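Glycoside hydrolase family protein (Novosphingobium sp. PP1Y, PDB 6Q2F) probably hydrolyses terminal alpha-L-rhamnose units of rhamnosylated compounds, as an alpha-L-rhamnosidase among the glycoside hydrolases. Local coordinates at residues A[271-277]-A[370-376]; A[314-319]-A[377-383]. One frame throughout, in Å; residues are numbered along the deposited sequence.

Contact 1: residues A[271-277]-A[370-376]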
# COMPACT_ATOMS: atom_id res chain seq x y z
N VAL A 271 17.94 35.58 18.33
CA VAL A 271 16.87 34.76 17.77
C VAL A 271 17.07 33.32 18.21
O VAL A 271 18.21 32.82 18.23
CB VAL A 271 16.84 34.86 16.23
CG1 VAL A 271 15.80 33.93 15.65
CG2 VAL A 271 16.57 36.29 15.81
N ARG A 272 15.98 32.67 18.57
CA ARG A 272 15.99 31.28 18.97
C ARG A 272 15.11 30.38 18.11
O ARG A 272 15.31 29.20 18.08
CB ARG A 272 15.60 31.15 20.42
CG ARG A 272 16.74 31.41 21.35
CD ARG A 272 16.25 31.49 22.76
NE ARG A 272 17.28 31.98 23.64
CZ ARG A 272 17.59 33.27 23.76
NH1 ARG A 272 16.95 34.17 23.06
NH2 ARG A 272 18.55 33.63 24.59
N SER A 273 14.12 30.95 17.45
CA SER A 273 13.25 30.16 16.61
C SER A 273 12.65 30.98 15.48
O SER A 273 12.52 32.20 15.58
CB SER A 273 12.13 29.53 17.45
OG SER A 273 12.66 28.69 18.46
N ALA A 274 12.28 30.29 14.41
CA ALA A 274 11.66 30.93 13.29
C ALA A 274 10.52 30.14 12.71
O ALA A 274 10.58 28.95 12.63
CB ALA A 274 12.70 31.12 12.23
N THR A 275 9.49 30.82 12.25
CA THR A 275 8.36 30.17 11.58
C THR A 275 8.24 30.74 10.17
O THR A 275 8.29 31.96 9.98
CB THR A 275 7.06 30.38 12.36
OG1 THR A 275 7.22 29.88 13.69
CG2 THR A 275 5.92 29.63 11.68
N VAL A 276 8.07 29.86 9.19
CA VAL A 276 7.95 30.25 7.79
C VAL A 276 6.73 29.57 7.19
O VAL A 276 6.44 28.41 7.50
CB VAL A 276 9.23 29.89 7.00
CG1 VAL A 276 9.03 30.14 5.53
CG2 VAL A 276 10.40 30.69 7.52
N PHE A 277 6.01 30.29 6.32
CA PHE A 277 5.03 29.64 5.45
C PHE A 277 5.07 30.27 4.07
O PHE A 277 4.99 31.49 3.92
CB PHE A 277 3.61 29.70 6.01
CG PHE A 277 2.61 28.98 5.15
CD1 PHE A 277 2.71 27.61 4.95
CD2 PHE A 277 1.58 29.67 4.54
CE1 PHE A 277 1.79 26.94 4.15
CE2 PHE A 277 0.66 29.02 3.74
CZ PHE A 277 0.76 27.65 3.55
N GLN A 370 4.35 34.01 5.64
CA GLN A 370 4.77 34.25 7.01
C GLN A 370 6.27 34.02 7.12
O GLN A 370 6.80 33.04 6.57
CB GLN A 370 4.04 33.33 7.99
CG GLN A 370 4.42 33.56 9.46
CD GLN A 370 3.78 32.54 10.38
OE1 GLN A 370 3.41 31.46 9.95
NE2 GLN A 370 3.66 32.88 11.66
N PHE A 371 6.94 34.91 7.84
CA PHE A 371 8.36 34.73 8.17
C PHE A 371 8.58 35.45 9.49
O PHE A 371 8.73 36.68 9.51
CB PHE A 371 9.27 35.26 7.07
CG PHE A 371 10.73 35.02 7.33
CD1 PHE A 371 11.15 34.05 8.23
CD2 PHE A 371 11.69 35.77 6.67
CE1 PHE A 371 12.50 33.83 8.46
CE2 PHE A 371 13.04 35.55 6.90
CZ PHE A 371 13.44 34.58 7.80
N GLU A 372 8.58 34.70 10.59
CA GLU A 372 8.54 35.25 11.93
C GLU A 372 9.73 34.74 12.74
O GLU A 372 9.94 33.52 12.82
CB GLU A 372 7.22 34.87 12.62
CG GLU A 372 6.97 35.54 13.95
CD GLU A 372 5.51 35.44 14.37
OE1 GLU A 372 4.65 35.27 13.47
OE2 GLU A 372 5.22 35.53 15.59
N LEU A 373 10.49 35.66 13.32
CA LEU A 373 11.59 35.31 14.21
C LEU A 373 11.13 35.45 15.66
O LEU A 373 10.38 36.37 16.00
CB LEU A 373 12.81 36.19 13.94
CG LEU A 373 13.28 36.27 12.49
CD1 LEU A 373 14.53 37.11 12.36
CD2 LEU A 373 13.52 34.88 11.92
N HIS A 374 11.59 34.54 16.51
CA HIS A 374 11.18 34.48 17.91
C HIS A 374 12.39 34.63 18.83
O HIS A 374 13.42 33.99 18.60
CB HIS A 374 10.46 33.17 18.21
CG HIS A 374 9.19 32.98 17.44
ND1 HIS A 374 7.99 33.54 17.84
CD2 HIS A 374 8.93 32.29 16.31
CE1 HIS A 374 7.05 33.20 16.98
NE2 HIS A 374 7.59 32.44 16.04
N SER A 375 12.24 35.45 19.87
CA SER A 375 13.27 35.51 20.91
C SER A 375 13.33 34.21 21.70
O SER A 375 14.41 33.77 22.10
CB SER A 375 13.02 36.68 21.86
OG SER A 375 12.51 37.82 21.18
N ASP A 376 12.18 33.60 21.95
CA ASP A 376 12.11 32.43 22.81
C ASP A 376 12.29 31.14 22.02
O ASP A 376 12.21 31.11 20.78
CB ASP A 376 10.78 32.40 23.58
CG ASP A 376 9.58 32.71 22.70
OD1 ASP A 376 9.77 33.33 21.62
OD2 ASP A 376 8.44 32.36 23.09

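Contact 2: residues A[314-319]-A[377-383]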
# COMPACT_ATOMS: atom_id res chain seq x y z
N VAL A 314 1.69 23.41 5.43
CA VAL A 314 1.46 24.07 6.71
C VAL A 314 2.74 24.74 7.12
O VAL A 314 3.76 24.42 6.61
CB VAL A 314 0.96 23.13 7.79
CG1 VAL A 314 -0.38 22.59 7.42
CG2 VAL A 314 1.98 22.06 8.06
N PRO A 315 2.68 25.69 8.03
CA PRO A 315 3.90 26.41 8.39
C PRO A 315 4.97 25.46 8.93
O PRO A 315 4.69 24.33 9.32
CB PRO A 315 3.44 27.40 9.47
CG PRO A 315 1.98 27.58 9.21
CD PRO A 315 1.49 26.27 8.69
N THR A 316 6.21 25.94 8.94
CA THR A 316 7.35 25.20 9.47
C THR A 316 8.01 26.05 10.55
O THR A 316 8.42 27.18 10.29
CB THR A 316 8.36 24.85 8.38
OG1 THR A 316 7.76 23.97 7.43
CG2 THR A 316 9.57 24.17 8.99
N THR A 317 8.11 25.50 11.75
CA THR A 317 8.78 26.16 12.86
C THR A 317 10.05 25.38 13.19
O THR A 317 10.02 24.15 13.27
CB THR A 317 7.87 26.24 14.08
OG1 THR A 317 6.70 27.00 13.73
CG2 THR A 317 8.58 26.90 15.24
N ILE A 318 11.16 26.09 13.34
CA ILE A 318 12.42 25.50 13.76
C ILE A 318 12.92 26.31 14.94
O ILE A 318 12.64 27.50 15.04
CB ILE A 318 13.48 25.47 12.64
CG1 ILE A 318 13.72 26.88 12.11
CG2 ILE A 318 13.08 24.50 11.52
CD1 ILE A 318 14.94 27.00 11.21
N SER A 319 13.66 25.65 15.82
CA SER A 319 14.27 26.30 16.97
C SER A 319 15.73 25.88 17.06
O SER A 319 16.11 24.81 16.58
CB SER A 319 13.54 25.93 18.27
OG SER A 319 14.05 26.69 19.35
N ALA A 377 12.55 30.07 22.75
CA ALA A 377 12.67 28.74 22.17
C ALA A 377 11.29 28.12 22.03
O ALA A 377 10.54 28.07 23.01
CB ALA A 377 13.57 27.86 23.03
N LEU A 378 10.96 27.67 20.83
CA LEU A 378 9.70 27.00 20.58
C LEU A 378 9.96 25.51 20.37
O LEU A 378 11.11 25.08 20.22
CB LEU A 378 8.99 27.61 19.36
CG LEU A 378 8.04 28.82 19.53
CD1 LEU A 378 8.67 29.87 20.39
CD2 LEU A 378 7.64 29.42 18.18
N VAL A 379 8.89 24.73 20.37
CA VAL A 379 9.03 23.32 20.02
C VAL A 379 9.54 23.23 18.59
O VAL A 379 8.90 23.71 17.65
CB VAL A 379 7.71 22.57 20.18
CG1 VAL A 379 7.85 21.16 19.61
CG2 VAL A 379 7.32 22.52 21.66
N ASP A 380 10.72 22.64 18.43
CA ASP A 380 11.30 22.50 17.11
C ASP A 380 10.43 21.61 16.24
O ASP A 380 10.08 20.49 16.63
CB ASP A 380 12.72 21.94 17.22
CG ASP A 380 13.36 21.76 15.88
OD1 ASP A 380 13.35 22.73 15.09
OD2 ASP A 380 13.85 20.64 15.59
N ARG A 381 10.05 22.12 15.07
CA ARG A 381 9.21 21.40 14.10
C ARG A 381 7.94 20.86 14.75
O ARG A 381 7.54 19.71 14.54
CB ARG A 381 10.01 20.29 13.41
CG ARG A 381 10.59 20.80 12.08
CD ARG A 381 11.79 20.02 11.67
NE ARG A 381 12.85 20.08 12.67
CZ ARG A 381 13.99 19.43 12.52
NH1 ARG A 381 14.18 18.70 11.43
NH2 ARG A 381 14.94 19.50 13.45
N TYR A 382 7.25 21.74 15.49
CA TYR A 382 6.06 21.31 16.22
C TYR A 382 4.92 20.96 15.28
O TYR A 382 4.13 20.05 15.57
CB TYR A 382 5.62 22.39 17.23
CG TYR A 382 4.71 23.47 16.69
CD1 TYR A 382 3.32 23.29 16.66
CD2 TYR A 382 5.22 24.67 16.22
CE1 TYR A 382 2.48 24.27 16.16
CE2 TYR A 382 4.39 25.66 15.72
CZ TYR A 382 3.02 25.46 15.70
OH TYR A 382 2.19 26.44 15.21
N GLU A 383 4.81 21.67 14.15
CA GLU A 383 3.71 21.40 13.22
C GLU A 383 3.69 19.93 12.81
O GLU A 383 2.64 19.28 12.85
CB GLU A 383 3.80 22.30 11.99
CG GLU A 383 3.64 23.80 12.30
CD GLU A 383 4.97 24.50 12.40
OE1 GLU A 383 5.98 23.78 12.51
OE2 GLU A 383 5.02 25.75 12.38

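Contact 1: residues A[271-277]-A[370-376]
His374 O receives two backbone N-H groups, Arg272 N at 2.9 Å in a nearly straight bond and Ser273 N at 3.3 Å in a weak one. Two residues thus face one, a classic beta bulge. Beyond the bulge the strands run antiparallel, at 178°, in regular pairs. Thr275 N to Glu372 O and Glu372 N to Thr275 O are both 2.8 Å hydrogen bonds. At the bulged end the extended Arg272 side chain passes alongside Ser375 and gives NH1 to Ser375 O, 2.7 Å away and tilted out of the guanidinium plane. Val276 and Phe371 lie side by side, pointing the same way, with CG2 of Val276 3.5 Å from CD1 of Phe371; Ala274 CB meets Leu373 CD2 on this same apolar face. On the other face, Thr275 (chi1 -57°) holds OG1 beside its backbone N, at the edge of the His374 ring and hydrogen-bonded to Thr317 OG1, and sends the methyl CG2 anti to that N, 3.6 Å from Gln370 OE1. The Gln370 amide reaches on to Glu372 with NE2. Phe371 and Leu373 pack on Leu263 of strand 260-265, consistent with a galactose-binding-like beta-sandwich of a four-stranded and a six-stranded sheet.

Contact 2: residues A[314-319]-A[377-383]
Glu383 sets CG anti to its own carbonyl carbon (chi1 -64°) and bends at chi2 (98°), which folds its carboxylate across Thr317, whose OG1 stands beside its backbone N and meets the same group. The contact closes the edge of a beta-sandwich sheet: residues 316-319 belong to an outermost strand, and the loop 377-381 with the first turn of helix 382-385 supplies partners where a neighbouring strand would. Glu383 OE1 takes Thr317 N at 2.8 Å from the syn side, and OE2 takes the hydroxyl OG1 of Thr317 in a bond so short that its exact length is doubtful. Thr317 O in turn accepts Arg381 N at 2.7 Å, the donor standing 36° above the carbonyl plane; Arg381 occupies the N-cap position of the helix. Two residues along, Asp380 OD1 receives Ser319 N at 3.0 Å on its anti side, and Lys307 forms a salt bridge with the same oxygen. Asp380 OD2 turns its syn lone pair to Arg381 NH2, 2.7 Å away, a salt bridge that helps fix the carboxylate's rotation. Arg543 of helix 543-575 hydrogen-bonds to Leu378 O. At Thr317 the branches part: CG2 rests 4.0 Å from Leu378 CD2, whereas OG1 lies obliquely to the Tyr382 ring, 3.3 Å from CE2.

From the N terminus the four segments come in the order 271-277, 314-319, 370-376, 377-383, so the two contacts cross: contact 1 closes a loop of 92 residues and contact 2 one of 57, each opening before the other has closed. Strand 268-277 lies between strands 366-374 and 316-325, its Ala274 and Val276 joined by backbone bonds to Ile318 and Thr316. After pairing on one side of that strand in contact 1, the chain continues directly from Asp376 into Ala377 and passes over to the far strand, where contact 2 covers the sheet's edge. Together they tie the sandwich sheet to helix 382-385 and, through Arg543, to helix 543-575.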